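PDB 5DLY: plantazolicin methyltransferase BamL from Bacillus amyloliquefaciens subsp. plantarum, which probably transfers methyl groups from S-adenosyl-L-methionine to desmethylplantazolicin, giving the antibiotic plantazolicin, as an N-methyltransferase. Local coordinates for residues Asn171-Arg176 with Ala180-Gln185. Residues are numbered along the deposited sequence; the frame is centred on the assembly and turned at random.
With 5D7 (prop-2-en-1-yl 2-[(1S)-1-amino-4-carbamimidamidobutyl]-1,3-thiazole-4-carboxylate), chain B.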
loop_
_atom_site.group_PDB
_atom_site.type_symbol
_atom_site.label_atom_id
_atom_site.label_comp_id
_atom_site.label_asym_id
_atom_site.label_seq_id
_atom_site.Cartn_x
_atom_site.Cartn_y
_atom_site.Cartn_z
ATOM N N ASN A 171 15.419 12.739 -6.617
ATOM C CA ASN A 171 15.592 14.105 -6.109
ATOM C C ASN A 171 15.637 14.210 -4.584
ATOM O O ASN A 171 16.267 15.113 -4.042
ATOM C CB ASN A 171 14.489 15.034 -6.640
ATOM C CG ASN A 171 14.563 15.252 -8.146
ATOM O OD1 ASN A 171 15.598 15.029 -8.780
ATOM N ND2 ASN A 171 13.451 15.699 -8.726
ATOM N N THR A 172 14.956 13.290 -3.906
ATOM C CA THR A 172 14.846 13.325 -2.447
ATOM C C THR A 172 15.933 12.531 -1.716
ATOM O O THR A 172 15.993 12.544 -0.484
ATOM C CB THR A 172 13.468 12.839 -1.986
ATOM O OG1 THR A 172 13.138 11.636 -2.690
ATOM C CG2 THR A 172 12.417 13.905 -2.275
ATOM N N ALA A 173 16.794 11.852 -2.472
ATOM C CA ALA A 173 17.939 11.163 -1.880
ATOM C C ALA A 173 18.920 12.211 -1.359
ATOM O O ALA A 173 19.150 13.229 -2.014
ATOM C CB ALA A 173 18.606 10.257 -2.904
ATOM N N GLN A 174 19.478 11.966 -0.177
ATOM C CA GLN A 174 20.382 12.926 0.469
ATOM C C GLN A 174 21.779 12.332 0.664
ATOM O O GLN A 174 22.677 12.989 1.187
ATOM C CB GLN A 174 19.802 13.396 1.810
ATOM C CG GLN A 174 18.453 14.105 1.699
ATOM C CD GLN A 174 17.935 14.642 3.023
ATOM O OE1 GLN A 174 18.474 14.341 4.092
ATOM N NE2 GLN A 174 16.873 15.444 2.956
ATOM N N SER A 175 21.954 11.092 0.226
ATOM C CA SER A 175 23.236 10.393 0.328
ATOM C C SER A 175 23.392 9.384 -0.803
ATOM O O SER A 175 22.420 9.025 -1.467
ATOM C CB SER A 175 23.350 9.688 1.682
ATOM O OG SER A 175 22.463 8.584 1.748
ATOM N N ARG A 176 24.618 8.910 -1.013
ATOM C CA ARG A 176 24.866 7.902 -2.036
ATOM C C ARG A 176 24.132 6.598 -1.709
ATOM O O ARG A 176 23.660 5.914 -2.616
ATOM C CB ARG A 176 26.373 7.665 -2.198
ATOM C CG ARG A 176 26.781 6.735 -3.328
ATOM C CD ARG A 176 28.185 6.182 -3.106
ATOM N NE ARG A 176 28.241 5.202 -2.018
ATOM C CZ ARG A 176 28.342 5.507 -0.724
ATOM N NH1 ARG A 176 28.389 6.776 -0.328
ATOM N NH2 ARG A 176 28.382 4.543 0.183
ATOM N N ALA A 180 21.321 4.790 -4.079
ATOM C CA ALA A 180 21.387 3.365 -4.408
ATOM C C ALA A 180 20.094 2.644 -4.038
ATOM O O ALA A 180 19.567 1.860 -4.821
ATOM C CB ALA A 180 22.578 2.719 -3.712
ATOM N N TYR A 181 19.598 2.943 -2.841
ATOM C CA TYR A 181 18.316 2.437 -2.353
ATOM C C TYR A 181 17.182 2.750 -3.324
ATOM O O TYR A 181 16.478 1.847 -3.774
ATOM C CB TYR A 181 18.048 3.033 -0.969
ATOM C CG TYR A 181 16.645 2.862 -0.445
ATOM C CD1 TYR A 181 16.105 1.590 -0.242
ATOM C CD2 TYR A 181 15.876 3.974 -0.120
ATOM C CE1 TYR A 181 14.818 1.436 0.254
ATOM C CE2 TYR A 181 14.578 3.833 0.364
ATOM C CZ TYR A 181 14.066 2.560 0.552
ATOM O OH TYR A 181 12.792 2.404 1.049
ATOM N N LEU A 182 17.028 4.024 -3.667
ATOM C CA LEU A 182 15.927 4.435 -4.542
ATOM C C LEU A 182 16.028 3.846 -5.947
ATOM O O LEU A 182 15.015 3.443 -6.526
ATOM C CB LEU A 182 15.803 5.962 -4.595
ATOM C CG LEU A 182 15.344 6.643 -3.298
ATOM C CD1 LEU A 182 15.294 8.149 -3.507
ATOM C CD2 LEU A 182 14.002 6.111 -2.802
ATOM N N LYS A 183 17.244 3.792 -6.495
ATOM C CA LYS A 183 17.445 3.163 -7.804
ATOM C C LYS A 183 16.937 1.720 -7.788
ATOM O O LYS A 183 16.191 1.311 -8.686
ATOM C CB LYS A 183 18.918 3.194 -8.230
ATOM C CG LYS A 183 19.418 4.532 -8.748
ATOM C CD LYS A 183 20.828 4.358 -9.294
ATOM C CE LYS A 183 21.569 5.677 -9.396
ATOM N NZ LYS A 183 23.039 5.430 -9.500
ATOM N N ASP A 184 17.350 0.950 -6.779
ATOM C CA ASP A 184 16.872 -0.423 -6.622
ATOM C C ASP A 184 15.349 -0.497 -6.442
ATOM O O ASP A 184 14.696 -1.370 -7.022
ATOM C CB ASP A 184 17.565 -1.121 -5.454
ATOM C CG ASP A 184 18.977 -1.578 -5.783
ATOM O OD1 ASP A 184 19.388 -1.536 -6.970
ATOM O OD2 ASP A 184 19.663 -2.007 -4.841
ATOM N N GLN A 185 14.786 0.426 -5.664
ATOM C CA GLN A 185 13.333 0.427 -5.439
ATOM C C GLN A 185 12.556 0.696 -6.733
ATOM O O GLN A 185 11.598 -0.018 -7.048
ATOM C CB GLN A 185 12.919 1.414 -4.338
ATOM C CG GLN A 185 13.485 1.133 -2.948
ATOM C CD GLN A 185 13.389 -0.335 -2.545
ATOM O OE1 GLN A 185 14.389 -0.975 -2.197
ATOM N NE2 GLN A 185 12.189 -0.877 -2.605
HETATM O O9 5D7 B . 7.005 6.223 -1.513
HETATM C C6 5D7 B . 8.201 6.312 -1.748
HETATM O O7 5D7 B . 8.752 7.494 -2.363
HETATM C C8 5D7 B . 7.917 8.553 -2.842
HETATM C C2 5D7 B . 9.144 5.227 -1.385
HETATM N N3 5D7 B . 8.769 4.170 -0.614
HETATM C C4 5D7 B . 9.736 3.275 -0.364
HETATM S S5 5D7 B . 11.201 3.809 -1.123
HETATM C C1 5D7 B . 10.488 5.234 -1.783
HETATM C CA 5D7 B . 9.709 2.027 0.426
HETATM N N 5D7 B . 8.437 1.981 1.136
HETATM C CB 5D7 B . 9.885 0.782 -0.456
HETATM C CG 5D7 B . 9.103 0.778 -1.775
HETATM C CD 5D7 B . 8.767 -0.657 -2.150
HETATM N NE 5D7 B . 8.147 -0.673 -3.469
HETATM C CZ 5D7 B . 8.737 -0.738 -4.664
HETATM N NH2 5D7 B . 8.035 -0.736 -5.712
HETATM N NH1 5D7 B . 10.003 -0.827 -4.758
HETATM C C3 5D7 B . 8.797 9.593 -3.486
HETATM C C5 5D7 B . 8.495 10.875 -3.419
#
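Leu182 reaches out from its helix with both methyls in use. CD1 lies 4.0 Å from CB of Ala173 and 4.2 Å from OG1 of Thr172, the two side chains of Thr172 and Leu182 crossing at about a right angle, while CD2 turns to the thiazole of the bound substrate analog 5D7, 3.8 Å from its C1. With CG beside the backbone N (chi1 -68°) and an extended chi2, the isobutyl group forks between loop and ligand. The backbone link is a bond from N of Ala180 to O of Arg176 at 3.0 Å, nearly straight at 163°, the i to i+4 bond of the first turn of helix 176-187. Ser175 is the N-cap of that helix, its OG accepting from N of Glu178. In this Rossmann-like methyltransferase the helix comes after strand 154-160 and the short helix 166-169, and lends Tyr181, Leu182 and Gln185 to the 5D7 pocket. There the ligand's guanidinium NH1 donates to the backbone O of Gln185 at 2.9 Å, and OH of Tyr181 comes within 3.0 Å of the thiazole sulfur, S5, the tyrosine ring meeting it obliquely. CG of Gln185 lies over one face of the Tyr181 ring, offset toward its rim. Farther out, helix 23-56 fixes both hydroxyls: Tyr32 OH bonds to Thr172 OG1, and Asp33 OD1 to Tyr181 OH. Tyr32 also packs on Leu182, and Trp19 meets Tyr181 with ring planes at about 60°.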